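Local atomic coordinates of putative NAD-dependent epimerase/dehydratase (Bacillus halodurans, PDB entry 3E8X), a protein that binds NADP through a Rossmann-type fold of the short-chain dehydrogenase/reductase superfamily and is probably an epimerase- or dehydratase-like enzyme whose reaction is unknown. Residues A[86-91]-A[124-129]; A[116-121]-A[161-166]; A[185-190]-A[217-222]; A[208-213]-A[229-234]. All blocks are in the same frame, centred on the assembly; numbering follows the deposited sequence. Where two conformers were deposited one is given.

Three of the four contacts reach one mixed sheet, and the fourth lies beside it. Contact 1 pairs two parallel strands in the core, and the nearest atoms of the V129 side chain and the bound NADP are about 4 Å apart. Contact 2 lies away from the cofactor, its centre 9 Å from that of contact 1; L163 CD1 packs on F126 CD1 at 3.6 Å. R125 joins three contacts: its NH1 is 2.8 Å from T166 OG1 of contact 2, and its NE 2.9 Å from V208 O of contact 4. Contact 3 holds a loop on strand 216-223, beside strand 164-174 of contact 2. Contacts 3 and 4 meet where F218 CE2 lies 3.7 Å from L234 CD1.

Contact 1: residues A[86-91]-A[124-129]; sequences DAVVFA and KRFIMV
The F126 ring has the carbonyl oxygen of V88 beyond one face, offset toward the rim, while V88 CG1 and F90 CB reach it obliquely. The guanidinium of R125 carries I127 CD1 over the centre of one face, and its nitrogens bond T166, D164, V208 and L207. Strands 87-90 and 125-129 are parallel neighbours in a beta-alpha-beta unit of the Rossmann fold, crossed over through helix 100-121, which packs on F90 and F126. The amides of V88 and F90 donate to R125 O and I127 O, and their carbonyls accept from I127 N and V129 N, four bonds of 2.8 to 3.1 Å. On the face of V89 and I127, V89 CG2 meets I127 CG1 at 3.9 Å, under helix 197-207. On the other face, M128, present as selenomethionine, folds back through chi2 (71°) and chi3 (75°) alongside F90, a Met-aromatic contact made obliquely by selenium, with SE 3.9 Å from F90 CD2.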
loop_
_atom_site.group_PDB
_atom_site.type_symbol
_atom_site.label_atom_id
_atom_site.label_comp_id
_atom_site.label_asym_id
_atom_site.label_seq_id
_atom_site.Cartn_x
_atom_site.Cartn_y
_atom_site.Cartn_z
ATOM N N ASP A 86 -13.366 -20.644 -10.321
ATOM C CA ASP A 86 -14.552 -20.331 -9.508
ATOM C C ASP A 86 -14.213 -19.573 -8.220
ATOM O O ASP A 86 -15.070 -18.895 -7.668
ATOM C CB ASP A 86 -15.278 -21.628 -9.090
ATOM C CG ASP A 86 -15.760 -22.438 -10.270
ATOM O OD1 ASP A 86 -16.423 -21.843 -11.133
ATOM O OD2 ASP A 86 -15.500 -23.655 -10.341
ATOM N N ALA A 87 -12.981 -19.741 -7.728
ATOM C CA ALA A 87 -12.511 -19.167 -6.432
ATOM C C ALA A 87 -11.011 -18.932 -6.517
ATOM O O ALA A 87 -10.306 -19.671 -7.193
ATOM C CB ALA A 87 -12.869 -20.089 -5.251
ATOM N N VAL A 88 -10.540 -17.878 -5.861
ATOM C CA VAL A 88 -9.108 -17.587 -5.780
ATOM C C VAL A 88 -8.693 -17.623 -4.348
ATOM O O VAL A 88 -9.376 -17.083 -3.519
ATOM C CB VAL A 88 -8.750 -16.179 -6.353
ATOM C CG1 VAL A 88 -7.234 -15.893 -6.204
ATOM C CG2 VAL A 88 -9.146 -16.070 -7.837
ATOM N N VAL A 89 -7.560 -18.265 -4.064
ATOM C CA VAL A 89 -6.938 -18.155 -2.716
ATOM C C VAL A 89 -5.587 -17.437 -2.924
ATOM O O VAL A 89 -4.728 -17.916 -3.685
ATOM C CB VAL A 89 -6.761 -19.534 -2.044
ATOM C CG1 VAL A 89 -5.952 -19.439 -0.728
ATOM C CG2 VAL A 89 -8.202 -20.164 -1.836
ATOM N N PHE A 90 -5.428 -16.272 -2.284
ATOM C CA PHE A 90 -4.142 -15.580 -2.346
ATOM C C PHE A 90 -3.270 -16.064 -1.168
ATOM O O PHE A 90 -3.469 -15.662 0.009
ATOM C CB PHE A 90 -4.317 -14.051 -2.331
ATOM C CG PHE A 90 -3.028 -13.305 -2.617
ATOM C CD1 PHE A 90 -2.608 -13.086 -3.922
ATOM C CD2 PHE A 90 -2.185 -12.923 -1.590
ATOM C CE1 PHE A 90 -1.412 -12.419 -4.182
ATOM C CE2 PHE A 90 -0.991 -12.268 -1.853
ATOM C CZ PHE A 90 -0.604 -12.035 -3.136
ATOM N N ALA A 91 -2.325 -16.947 -1.491
ATOM C CA ALA A 91 -1.410 -17.530 -0.527
ATOM C C ALA A 91 0.063 -17.190 -0.855
ATOM O O ALA A 91 0.966 -17.892 -0.406
ATOM C CB ALA A 91 -1.631 -19.081 -0.438
ATOM N N LYS A 124 -16.267 -14.493 -8.087
ATOM C CA LYS A 124 -16.834 -13.869 -6.881
ATOM C C LYS A 124 -16.074 -14.231 -5.591
ATOM O O LYS A 124 -15.915 -13.410 -4.710
ATOM C CB LYS A 124 -18.342 -14.224 -6.734
ATOM C CG LYS A 124 -19.217 -13.659 -7.863
ATOM C CD LYS A 124 -19.859 -12.259 -7.547
ATOM C CE LYS A 124 -18.927 -11.124 -6.917
ATOM N NZ LYS A 124 -19.645 -10.495 -5.724
ATOM N N ARG A 125 -15.612 -15.457 -5.512
ATOM C CA ARG A 125 -15.078 -16.006 -4.259
ATOM C C ARG A 125 -13.576 -15.798 -4.125
ATOM O O ARG A 125 -12.799 -16.220 -4.967
ATOM C CB ARG A 125 -15.486 -17.479 -4.138
ATOM C CG ARG A 125 -15.191 -18.104 -2.783
ATOM C CD ARG A 125 -15.914 -17.405 -1.637
ATOM N NE ARG A 125 -15.879 -18.136 -0.354
ATOM C CZ ARG A 125 -15.688 -17.557 0.822
ATOM N NH1 ARG A 125 -15.518 -16.262 0.916
ATOM N NH2 ARG A 125 -15.660 -18.273 1.925
ATOM N N PHE A 126 -13.184 -15.117 -3.047
ATOM C CA PHE A 126 -11.808 -14.755 -2.812
ATOM C C PHE A 126 -11.436 -14.991 -1.334
ATOM O O PHE A 126 -12.053 -14.418 -0.414
ATOM C CB PHE A 126 -11.582 -13.300 -3.215
ATOM C CG PHE A 126 -10.133 -12.919 -3.399
ATOM C CD1 PHE A 126 -9.635 -12.650 -4.671
ATOM C CD2 PHE A 126 -9.280 -12.781 -2.307
ATOM C CE1 PHE A 126 -8.315 -12.294 -4.843
ATOM C CE2 PHE A 126 -7.938 -12.437 -2.480
ATOM C CZ PHE A 126 -7.458 -12.189 -3.753
ATOM N N ILE A 127 -10.428 -15.831 -1.113
ATOM C CA ILE A 127 -9.878 -16.053 0.231
ATOM C C ILE A 127 -8.453 -15.458 0.320
ATOM O O ILE A 127 -7.544 -15.835 -0.427
ATOM C CB ILE A 127 -9.824 -17.584 0.584
ATOM C CG1 ILE A 127 -11.079 -18.333 0.021
ATOM C CG2 ILE A 127 -9.525 -17.806 2.118
ATOM C CD1 ILE A 127 -12.376 -17.848 0.530
HETATM N N MSE A 128 -8.291 -14.496 1.224
HETATM C CA MSE A 128 -7.030 -13.903 1.533
HETATM C C MSE A 128 -6.374 -14.600 2.733
HETATM O O MSE A 128 -6.983 -14.779 3.789
HETATM C CB MSE A 128 -7.240 -12.440 1.859
HETATM C CG MSE A 128 -6.045 -11.765 2.459
HETATM SE SE MSE A 128 -4.730 -11.582 1.031
HETATM C CE MSE A 128 -5.447 -10.157 -0.017
ATOM N N VAL A 129 -5.123 -15.015 2.550
ATOM C CA VAL A 129 -4.269 -15.467 3.654
ATOM C C VAL A 129 -3.451 -14.266 4.079
ATOM O O VAL A 129 -2.536 -13.855 3.416
ATOM C CB VAL A 129 -3.370 -16.659 3.258
ATOM C CG1 VAL A 129 -2.560 -17.153 4.441
ATOM C CG2 VAL A 129 -4.235 -17.772 2.659
HETATM O O HOH W 1 -17.178 -17.343 -7.943
#

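Contact 2: residues A[116-121]-A[161-166]; sequences QEAEKR and SSLDYT
E119 places its CG anti to the carbonyl carbon (chi1 -57°) and then runs extended, which carries its carboxylate from helix 100-121 across to S161 and S162. S162 turns OG between its own backbone N and carbonyl carbon (chi1 75°), bringing the hydroxyl round to the same oxygen that its amide meets. E119 OE2 therefore takes two bonds from one residue. The hydroxyl S162 OG donates to it at 2.7 Å, on the anti lone pair, while S162 N donates at 2.9 Å with a nearly straight N-H (164°), approaching on the syn side but well out of the carboxylate plane. The two donors probably restrain the carboxylate's rotation and help to stabilise its negative charge. Next to this polar grip the contact is apolar: L163 CD2 lies 3.8 Å from E119 CG, the two side chains crossing at a slant, and L163 CD1 reaches A118 CB at 4.1 Å. L163 also rests on F126 and L158, so it fills the angle between helix 100-121, helix 145-160 and the sheet. The loop is shaped by an ST turn, in which S161 OG accepts from L163 N at 3.1 Å; the same hydroxyl is also bonded to L158 O. Here the end of one Rossmann-fold helix is tied to the turn that leads from helix 145-160 into strand 164-174.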
loop_
_atom_site.group_PDB
_atom_site.type_symbol
_atom_site.label_atom_id
_atom_site.label_comp_id
_atom_site.label_asym_id
_atom_site.label_seq_id
_atom_site.Cartn_x
_atom_site.Cartn_y
_atom_site.Cartn_z
ATOM N N GLN A 116 -8.157 -7.206 -8.566
ATOM C CA GLN A 116 -8.642 -6.520 -9.750
ATOM C C GLN A 116 -8.924 -7.512 -10.870
ATOM O O GLN A 116 -9.917 -7.396 -11.598
ATOM C CB GLN A 116 -7.628 -5.475 -10.205
ATOM C CG GLN A 116 -7.672 -4.180 -9.392
ATOM C CD GLN A 116 -6.508 -3.229 -9.716
ATOM O OE1 GLN A 116 -5.684 -3.481 -10.619
ATOM N NE2 GLN A 116 -6.432 -2.128 -8.968
ATOM N N GLU A 117 -8.056 -8.495 -11.013
ATOM C CA GLU A 117 -8.272 -9.517 -12.040
ATOM C C GLU A 117 -9.522 -10.371 -11.744
ATOM O O GLU A 117 -10.238 -10.684 -12.656
ATOM C CB GLU A 117 -7.045 -10.404 -12.183
ATOM C CG GLU A 117 -7.158 -11.379 -13.343
ATOM C CD GLU A 117 -7.175 -10.683 -14.695
ATOM O OE1 GLU A 117 -7.825 -11.249 -15.626
ATOM O OE2 GLU A 117 -6.550 -9.584 -14.805
ATOM N N ALA A 118 -9.763 -10.731 -10.474
ATOM C CA ALA A 118 -10.972 -11.435 -10.067
ATOM C C ALA A 118 -12.233 -10.603 -10.339
ATOM O O ALA A 118 -13.182 -11.137 -10.913
ATOM C CB ALA A 118 -10.906 -11.900 -8.594
ATOM N N GLU A 119 -12.245 -9.312 -9.979
ATOM C CA GLU A 119 -13.373 -8.430 -10.330
ATOM C C GLU A 119 -13.651 -8.342 -11.832
ATOM O O GLU A 119 -14.806 -8.485 -12.272
ATOM C CB GLU A 119 -13.159 -7.025 -9.773
ATOM C CG GLU A 119 -12.962 -7.078 -8.280
ATOM C CD GLU A 119 -13.341 -5.854 -7.564
ATOM O OE1 GLU A 119 -12.460 -4.978 -7.447
ATOM O OE2 GLU A 119 -14.490 -5.797 -7.083
ATOM N N LYS A 120 -12.586 -8.070 -12.587
ATOM C CA LYS A 120 -12.605 -7.990 -14.033
ATOM C C LYS A 120 -13.301 -9.222 -14.625
ATOM O O LYS A 120 -14.200 -9.122 -15.440
ATOM C CB LYS A 120 -11.136 -7.862 -14.479
ATOM C CG LYS A 120 -10.836 -7.744 -15.942
ATOM C CD LYS A 120 -9.315 -7.572 -16.172
ATOM C CE LYS A 120 -8.709 -6.407 -15.343
ATOM N NZ LYS A 120 -7.478 -5.792 -15.971
ATOM N N ARG A 121 -12.869 -10.392 -14.180
ATOM C CA ARG A 121 -13.417 -11.669 -14.659
ATOM C C ARG A 121 -14.756 -12.117 -14.054
ATOM O O ARG A 121 -15.387 -12.998 -14.596
ATOM C CB ARG A 121 -12.377 -12.772 -14.506
ATOM C CG ARG A 121 -11.221 -12.584 -15.515
ATOM C CD ARG A 121 -10.392 -13.829 -15.541
ATOM N NE ARG A 121 -9.286 -13.818 -16.500
ATOM C CZ ARG A 121 -9.284 -14.520 -17.637
ATOM N NH1 ARG A 121 -10.337 -15.260 -18.003
ATOM N NH2 ARG A 121 -8.215 -14.483 -18.415
ATOM N N SER A 161 -13.487 -4.074 -2.129
ATOM C CA SER A 161 -13.876 -4.691 -3.399
ATOM C C SER A 161 -15.331 -5.156 -3.387
ATOM O O SER A 161 -16.009 -5.140 -2.368
ATOM C CB SER A 161 -12.970 -5.907 -3.686
ATOM O OG SER A 161 -13.347 -7.038 -2.918
ATOM N N SER A 162 -15.799 -5.615 -4.539
ATOM C CA SER A 162 -17.123 -6.211 -4.645
ATOM C C SER A 162 -17.131 -7.732 -4.443
ATOM O O SER A 162 -18.145 -8.374 -4.697
ATOM C CB SER A 162 -17.675 -5.932 -6.034
ATOM O OG SER A 162 -16.999 -6.780 -6.953
ATOM N N LEU A 163 -16.015 -8.312 -4.004
ATOM C CA LEU A 163 -15.862 -9.761 -3.965
ATOM C C LEU A 163 -16.505 -10.416 -2.732
ATOM O O LEU A 163 -16.686 -9.797 -1.696
ATOM C CB LEU A 163 -14.378 -10.126 -4.058
ATOM C CG LEU A 163 -13.606 -9.686 -5.301
ATOM C CD1 LEU A 163 -12.100 -10.075 -5.131
ATOM C CD2 LEU A 163 -14.186 -10.256 -6.602
ATOM N N ASP A 164 -16.850 -11.693 -2.867
ATOM C CA ASP A 164 -17.376 -12.472 -1.756
ATOM C C ASP A 164 -16.168 -13.020 -1.007
ATOM O O ASP A 164 -15.736 -14.147 -1.238
ATOM C CB ASP A 164 -18.237 -13.611 -2.270
ATOM C CG ASP A 164 -19.588 -13.168 -2.763
ATOM O OD1 ASP A 164 -20.035 -12.035 -2.459
ATOM O OD2 ASP A 164 -20.207 -13.994 -3.464
ATOM N N TYR A 165 -15.635 -12.211 -0.114
ATOM C CA TYR A 165 -14.314 -12.466 0.435
ATOM C C TYR A 165 -14.397 -13.140 1.785
ATOM O O TYR A 165 -15.396 -13.049 2.473
ATOM C CB TYR A 165 -13.461 -11.174 0.529
ATOM C CG TYR A 165 -13.936 -10.142 1.543
ATOM C CD1 TYR A 165 -13.575 -10.235 2.881
ATOM C CD2 TYR A 165 -14.739 -9.054 1.157
ATOM C CE1 TYR A 165 -14.008 -9.299 3.823
ATOM C CE2 TYR A 165 -15.192 -8.109 2.120
ATOM C CZ TYR A 165 -14.798 -8.236 3.430
ATOM O OH TYR A 165 -15.231 -7.332 4.378
ATOM N N THR A 166 -13.302 -13.796 2.156
ATOM C CA THR A 166 -13.020 -14.151 3.565
ATOM C C THR A 166 -11.530 -13.904 3.737
ATOM O O THR A 166 -10.726 -14.321 2.888
ATOM C CB THR A 166 -13.329 -15.646 3.880
ATOM O OG1 THR A 166 -14.688 -15.940 3.552
ATOM C CG2 THR A 166 -13.077 -15.924 5.374
#

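Contact 3: residues A[185-190]-A[217-222]; sequences SPHFSE and TFEVLN
The tightly packed part is the F188 ring, sandwiched between S185 CB over the centre of one face and L221 CD1 over the other in a CH-pi contact, 4.0 Å from the ring centroid; S185 and E219 form an antiparallel hydrogen-bonded pair, E219 N to S185 O being 2.8 Å. The wet part is the E219 carboxylate with the carbonyls of P186, T217 and F188. E219 runs extended past F188: OE1 takes F188 N at 3.0 Å from above the carboxylate plane, and OE2 takes H187 ND1 at 2.7 Å, nearly straight (170°) and in the imidazole plane. This donor comes on the syn side of OE2, somewhat out of the carboxylate plane, with ring and carboxylate almost perpendicular. One water joins P186 O to E219 OE2, a second P186 O to T217 O, and a third F188 O to E219 OE1. The S185-E219 pair closes the pairing of strand 181-185 with strand 216-223, whose other edge pairs with strand 164-174, while F218 packs on helix 197-207.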
loop_
_atom_site.group_PDB
_atom_site.type_symbol
_atom_site.label_atom_id
_atom_site.label_comp_id
_atom_site.label_asym_id
_atom_site.label_seq_id
_atom_site.Cartn_x
_atom_site.Cartn_y
_atom_site.Cartn_z
ATOM N N SER A 185 -11.086 -15.538 16.612
ATOM C CA SER A 185 -11.552 -14.280 17.167
ATOM C C SER A 185 -11.572 -13.251 16.045
ATOM O O SER A 185 -10.789 -13.358 15.086
ATOM C CB SER A 185 -10.608 -13.797 18.254
ATOM O OG SER A 185 -11.031 -12.552 18.772
ATOM N N PRO A 186 -12.503 -12.284 16.101
ATOM C CA PRO A 186 -12.351 -11.142 15.196
ATOM C C PRO A 186 -11.015 -10.451 15.392
ATOM O O PRO A 186 -10.464 -9.896 14.461
ATOM C CB PRO A 186 -13.483 -10.193 15.594
ATOM C CG PRO A 186 -14.239 -10.856 16.661
ATOM C CD PRO A 186 -13.730 -12.219 16.901
ATOM N N HIS A 187 -10.556 -10.448 16.642
ATOM C CA HIS A 187 -9.315 -9.880 17.007
ATOM C C HIS A 187 -8.927 -10.259 18.444
ATOM O O HIS A 187 -9.573 -9.829 19.398
ATOM C CB HIS A 187 -9.391 -8.357 16.853
ATOM C CG HIS A 187 -8.138 -7.653 17.267
ATOM N ND1 HIS A 187 -6.904 -8.001 16.774
ATOM C CD2 HIS A 187 -7.928 -6.636 18.135
ATOM C CE1 HIS A 187 -5.984 -7.214 17.307
ATOM N NE2 HIS A 187 -6.579 -6.372 18.130
ATOM N N PHE A 188 -7.861 -11.029 18.608
ATOM C CA PHE A 188 -7.405 -11.402 19.924
ATOM C C PHE A 188 -6.726 -10.206 20.586
ATOM O O PHE A 188 -6.004 -9.437 19.921
ATOM C CB PHE A 188 -6.388 -12.521 19.825
ATOM C CG PHE A 188 -6.946 -13.833 19.372
ATOM C CD1 PHE A 188 -7.685 -14.617 20.239
ATOM C CD2 PHE A 188 -6.642 -14.332 18.099
ATOM C CE1 PHE A 188 -8.174 -15.849 19.836
ATOM C CE2 PHE A 188 -7.137 -15.557 17.693
ATOM C CZ PHE A 188 -7.894 -16.310 18.551
ATOM N N SER A 189 -6.965 -10.045 21.884
ATOM C CA SER A 189 -6.342 -8.983 22.672
ATOM C C SER A 189 -4.914 -9.319 23.004
ATOM O O SER A 189 -4.151 -8.430 23.321
ATOM C CB SER A 189 -7.115 -8.746 23.966
ATOM O OG SER A 189 -7.313 -9.985 24.601
ATOM N N GLU A 190 -4.557 -10.596 22.945
ATOM C CA GLU A 190 -3.155 -11.009 22.893
ATOM C C GLU A 190 -2.968 -12.304 22.097
ATOM O O GLU A 190 -3.906 -13.084 21.935
ATOM C CB GLU A 190 -2.599 -11.167 24.294
ATOM C CG GLU A 190 -3.197 -12.334 25.056
ATOM C CD GLU A 190 -2.692 -12.392 26.480
ATOM O OE1 GLU A 190 -1.730 -11.645 26.830
ATOM O OE2 GLU A 190 -3.259 -13.202 27.250
ATOM N N THR A 217 -13.723 -11.455 8.434
ATOM C CA THR A 217 -12.302 -11.346 8.717
ATOM C C THR A 217 -12.092 -11.915 10.119
ATOM O O THR A 217 -12.747 -11.463 11.071
ATOM C CB THR A 217 -11.782 -9.860 8.655
ATOM O OG1 THR A 217 -12.043 -9.322 7.362
ATOM C CG2 THR A 217 -10.254 -9.725 9.057
ATOM N N PHE A 218 -11.168 -12.864 10.261
ATOM C CA PHE A 218 -10.893 -13.433 11.590
ATOM C C PHE A 218 -9.452 -13.842 11.745
ATOM O O PHE A 218 -8.777 -14.230 10.779
ATOM C CB PHE A 218 -11.875 -14.631 11.922
ATOM C CG PHE A 218 -11.670 -15.837 11.050
ATOM C CD1 PHE A 218 -10.840 -16.865 11.456
ATOM C CD2 PHE A 218 -12.223 -15.886 9.778
ATOM C CE1 PHE A 218 -10.606 -17.968 10.619
ATOM C CE2 PHE A 218 -11.984 -16.960 8.941
ATOM C CZ PHE A 218 -11.192 -18.003 9.364
ATOM N N GLU A 219 -9.020 -13.833 13.000
ATOM C CA GLU A 219 -7.705 -14.361 13.402
ATOM C C GLU A 219 -7.838 -15.829 13.871
ATOM O O GLU A 219 -8.871 -16.222 14.396
ATOM C CB GLU A 219 -7.073 -13.464 14.471
ATOM C CG GLU A 219 -6.864 -12.024 13.968
ATOM C CD GLU A 219 -6.446 -11.028 15.059
ATOM O OE1 GLU A 219 -6.092 -11.464 16.192
ATOM O OE2 GLU A 219 -6.495 -9.806 14.763
ATOM N N VAL A 220 -6.807 -16.634 13.610
ATOM C CA VAL A 220 -6.856 -18.073 13.901
ATOM C C VAL A 220 -5.543 -18.575 14.496
ATOM O O VAL A 220 -4.465 -18.304 13.948
ATOM C CB VAL A 220 -7.368 -18.912 12.668
ATOM C CG1 VAL A 220 -6.460 -18.799 11.422
ATOM C CG2 VAL A 220 -7.681 -20.370 13.116
ATOM N N LEU A 221 -5.657 -19.241 15.671
ATOM C CA LEU A 221 -4.557 -19.895 16.371
ATOM C C LEU A 221 -4.865 -21.380 16.529
ATOM O O LEU A 221 -6.006 -21.806 16.328
ATOM C CB LEU A 221 -4.348 -19.244 17.758
ATOM C CG LEU A 221 -4.095 -17.709 17.764
ATOM C CD1 LEU A 221 -4.014 -17.132 19.174
ATOM C CD2 LEU A 221 -2.856 -17.343 16.930
ATOM N N ASN A 222 -3.864 -22.205 16.867
ATOM C CA ASN A 222 -4.203 -23.564 17.339
ATOM C C ASN A 222 -4.861 -23.396 18.690
ATOM O O ASN A 222 -4.570 -22.469 19.426
ATOM C CB ASN A 222 -3.001 -24.542 17.428
ATOM C CG ASN A 222 -2.653 -25.219 16.075
ATOM O OD1 ASN A 222 -1.535 -25.081 15.620
ATOM N ND2 ASN A 222 -3.598 -25.974 15.463
HETATM O O HOH W 2 -8.342 -9.327 12.821
HETATM O O HOH W 3 -12.294 -8.903 12.349
HETATM O O HOH W 4 -4.610 -10.104 17.707
#

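Contact 4: residues A[208-213]-A[229-234]; sequences VDQQHT and KVVEQL
H212 points the edge of its imidazole toward helix 227-232, where NE2 donates to V231 O at 2.6 Å. The oxygen lies close to the ring plane, and the N-H is bent moderately from straight (157°). Holding CG between the backbone N and carbonyl carbon (chi1 78°) turns the ring out from the 3-10 segment 211-213 toward this carbonyl. Its CD2 lies 4.0 Å from L234 C, in the last residue modelled. One ring face is backed by T213 CG2, offset toward the rim. The T213 side chain crosses those of L234 and V231 at a slant, its CG2 reaching L234 CD1 at 3.9 Å and V231 CG1 at 4.1 Å. Q210 meets V231 at about a right angle, its CG also 4.1 Å from V231 CG1. The segment 208-213 connects helix 197-207 to strand 216-223 of the Rossmann-type sheet, so the contact lays the last helix against this connection; V231 and L234 also pack on L207. The turn is held by Q210 O, which accepts from both T213 N (3.0 Å) and T213 OG1 (2.7 Å), the hydroxyl lying in the carbonyl plane. L234 O is bonded to K216 NZ of strand 216-223.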
loop_
_atom_site.group_PDB
_atom_site.type_symbol
_atom_site.label_atom_id
_atom_site.label_comp_id
_atom_site.label_asym_id
_atom_site.label_seq_id
_atom_site.Cartn_x
_atom_site.Cartn_y
_atom_site.Cartn_z
ATOM N N VAL A 208 -13.948 -22.478 1.944
ATOM C CA VAL A 208 -13.967 -21.956 0.604
ATOM C C VAL A 208 -15.378 -21.964 -0.035
ATOM O O VAL A 208 -15.762 -21.019 -0.753
ATOM C CB VAL A 208 -12.842 -22.584 -0.286
ATOM C CG1 VAL A 208 -13.185 -24.026 -0.613
ATOM C CG2 VAL A 208 -12.632 -21.734 -1.557
ATOM N N ASP A 209 -16.177 -22.974 0.261
ATOM C CA ASP A 209 -17.494 -23.063 -0.304
ATOM C C ASP A 209 -18.569 -22.728 0.702
ATOM O O ASP A 209 -19.717 -23.011 0.435
ATOM C CB ASP A 209 -17.776 -24.453 -0.886
ATOM C CG ASP A 209 -17.594 -25.573 0.127
ATOM O OD1 ASP A 209 -17.252 -25.330 1.309
ATOM O OD2 ASP A 209 -17.733 -26.708 -0.305
ATOM N N GLN A 210 -18.205 -22.121 1.827
ATOM C CA GLN A 210 -19.187 -21.746 2.847
ATOM C C GLN A 210 -19.638 -20.291 2.711
ATOM O O GLN A 210 -18.914 -19.368 3.065
ATOM C CB GLN A 210 -18.635 -22.053 4.236
ATOM C CG GLN A 210 -18.232 -23.516 4.381
ATOM C CD GLN A 210 -19.400 -24.493 4.269
ATOM O OE1 GLN A 210 -19.435 -25.388 3.400
ATOM N NE2 GLN A 210 -20.360 -24.323 5.131
ATOM N N GLN A 211 -20.865 -20.129 2.215
ATOM C CA GLN A 211 -21.492 -18.824 1.944
ATOM C C GLN A 211 -21.573 -17.975 3.231
ATOM O O GLN A 211 -21.414 -16.775 3.194
ATOM C CB GLN A 211 -22.874 -19.042 1.260
ATOM C CG GLN A 211 -23.792 -17.811 1.092
ATOM C CD GLN A 211 -25.114 -18.093 0.299
ATOM O OE1 GLN A 211 -26.111 -18.617 0.834
ATOM N NE2 GLN A 211 -25.109 -17.721 -0.984
ATOM N N HIS A 212 -21.812 -18.613 4.371
ATOM C CA HIS A 212 -21.956 -17.898 5.615
ATOM C C HIS A 212 -20.634 -17.296 6.072
ATOM O O HIS A 212 -20.606 -16.544 7.037
ATOM C CB HIS A 212 -22.589 -18.771 6.707
ATOM C CG HIS A 212 -21.643 -19.757 7.360
ATOM N ND1 HIS A 212 -21.465 -21.041 6.894
ATOM C CD2 HIS A 212 -20.891 -19.665 8.485
ATOM C CE1 HIS A 212 -20.572 -21.662 7.644
ATOM N NE2 HIS A 212 -20.222 -20.855 8.632
ATOM N N THR A 213 -19.529 -17.617 5.391
ATOM C CA THR A 213 -18.224 -17.061 5.804
ATOM C C THR A 213 -17.876 -15.825 4.976
ATOM O O THR A 213 -16.875 -15.139 5.262
ATOM C CB THR A 213 -17.075 -18.091 5.788
ATOM O OG1 THR A 213 -16.772 -18.473 4.440
ATOM C CG2 THR A 213 -17.401 -19.346 6.699
ATOM N N LYS A 229 -16.256 -27.394 13.222
ATOM C CA LYS A 229 -17.133 -26.707 14.155
ATOM C C LYS A 229 -16.852 -25.197 14.258
ATOM O O LYS A 229 -17.774 -24.376 14.346
ATOM C CB LYS A 229 -17.074 -27.400 15.513
ATOM C CG LYS A 229 -17.910 -26.760 16.559
ATOM C CD LYS A 229 -17.915 -27.580 17.829
ATOM C CE LYS A 229 -18.627 -26.870 18.912
ATOM N NZ LYS A 229 -18.381 -27.543 20.192
ATOM N N VAL A 230 -15.581 -24.815 14.237
ATOM C CA VAL A 230 -15.213 -23.401 14.251
ATOM C C VAL A 230 -15.812 -22.701 13.032
ATOM O O VAL A 230 -16.345 -21.599 13.149
ATOM C CB VAL A 230 -13.644 -23.218 14.335
ATOM C CG1 VAL A 230 -13.249 -21.927 13.848
ATOM C CG2 VAL A 230 -13.118 -23.409 15.812
ATOM N N VAL A 231 -15.735 -23.356 11.861
ATOM C CA VAL A 231 -16.189 -22.770 10.609
ATOM C C VAL A 231 -17.701 -22.673 10.572
ATOM O O VAL A 231 -18.218 -21.703 10.047
ATOM C CB VAL A 231 -15.597 -23.488 9.326
ATOM C CG1 VAL A 231 -16.308 -23.028 8.024
ATOM C CG2 VAL A 231 -14.045 -23.229 9.200
ATOM N N GLU A 232 -18.403 -23.672 11.136
ATOM C CA GLU A 232 -19.860 -23.650 11.314
ATOM C C GLU A 232 -20.361 -22.442 12.056
ATOM O O GLU A 232 -21.448 -21.969 11.786
ATOM C CB GLU A 232 -20.330 -24.873 12.084
ATOM C CG GLU A 232 -20.308 -26.144 11.240
ATOM C CD GLU A 232 -20.374 -27.452 12.052
ATOM O OE1 GLU A 232 -20.556 -27.445 13.307
ATOM O OE2 GLU A 232 -20.226 -28.505 11.388
ATOM N N GLN A 233 -19.551 -21.943 12.988
ATOM C CA GLN A 233 -19.965 -20.876 13.893
ATOM C C GLN A 233 -19.433 -19.524 13.509
ATOM O O GLN A 233 -19.743 -18.554 14.144
ATOM C CB GLN A 233 -19.558 -21.257 15.302
ATOM C CG GLN A 233 -20.278 -22.528 15.734
ATOM C CD GLN A 233 -20.090 -22.875 17.156
ATOM O OE1 GLN A 233 -19.844 -21.999 17.999
ATOM N NE2 GLN A 233 -20.288 -24.138 17.473
ATOM N N LEU A 234 -18.665 -19.461 12.429
ATOM C CA LEU A 234 -18.133 -18.184 11.954
ATOM C C LEU A 234 -19.297 -17.383 11.411
ATOM O O LEU A 234 -19.225 -16.200 11.578
ATOM C CB LEU A 234 -17.069 -18.362 10.876
ATOM C CG LEU A 234 -15.616 -18.747 11.161
ATOM C CD1 LEU A 234 -15.025 -18.917 9.771
ATOM C CD2 LEU A 234 -14.842 -17.727 11.972
#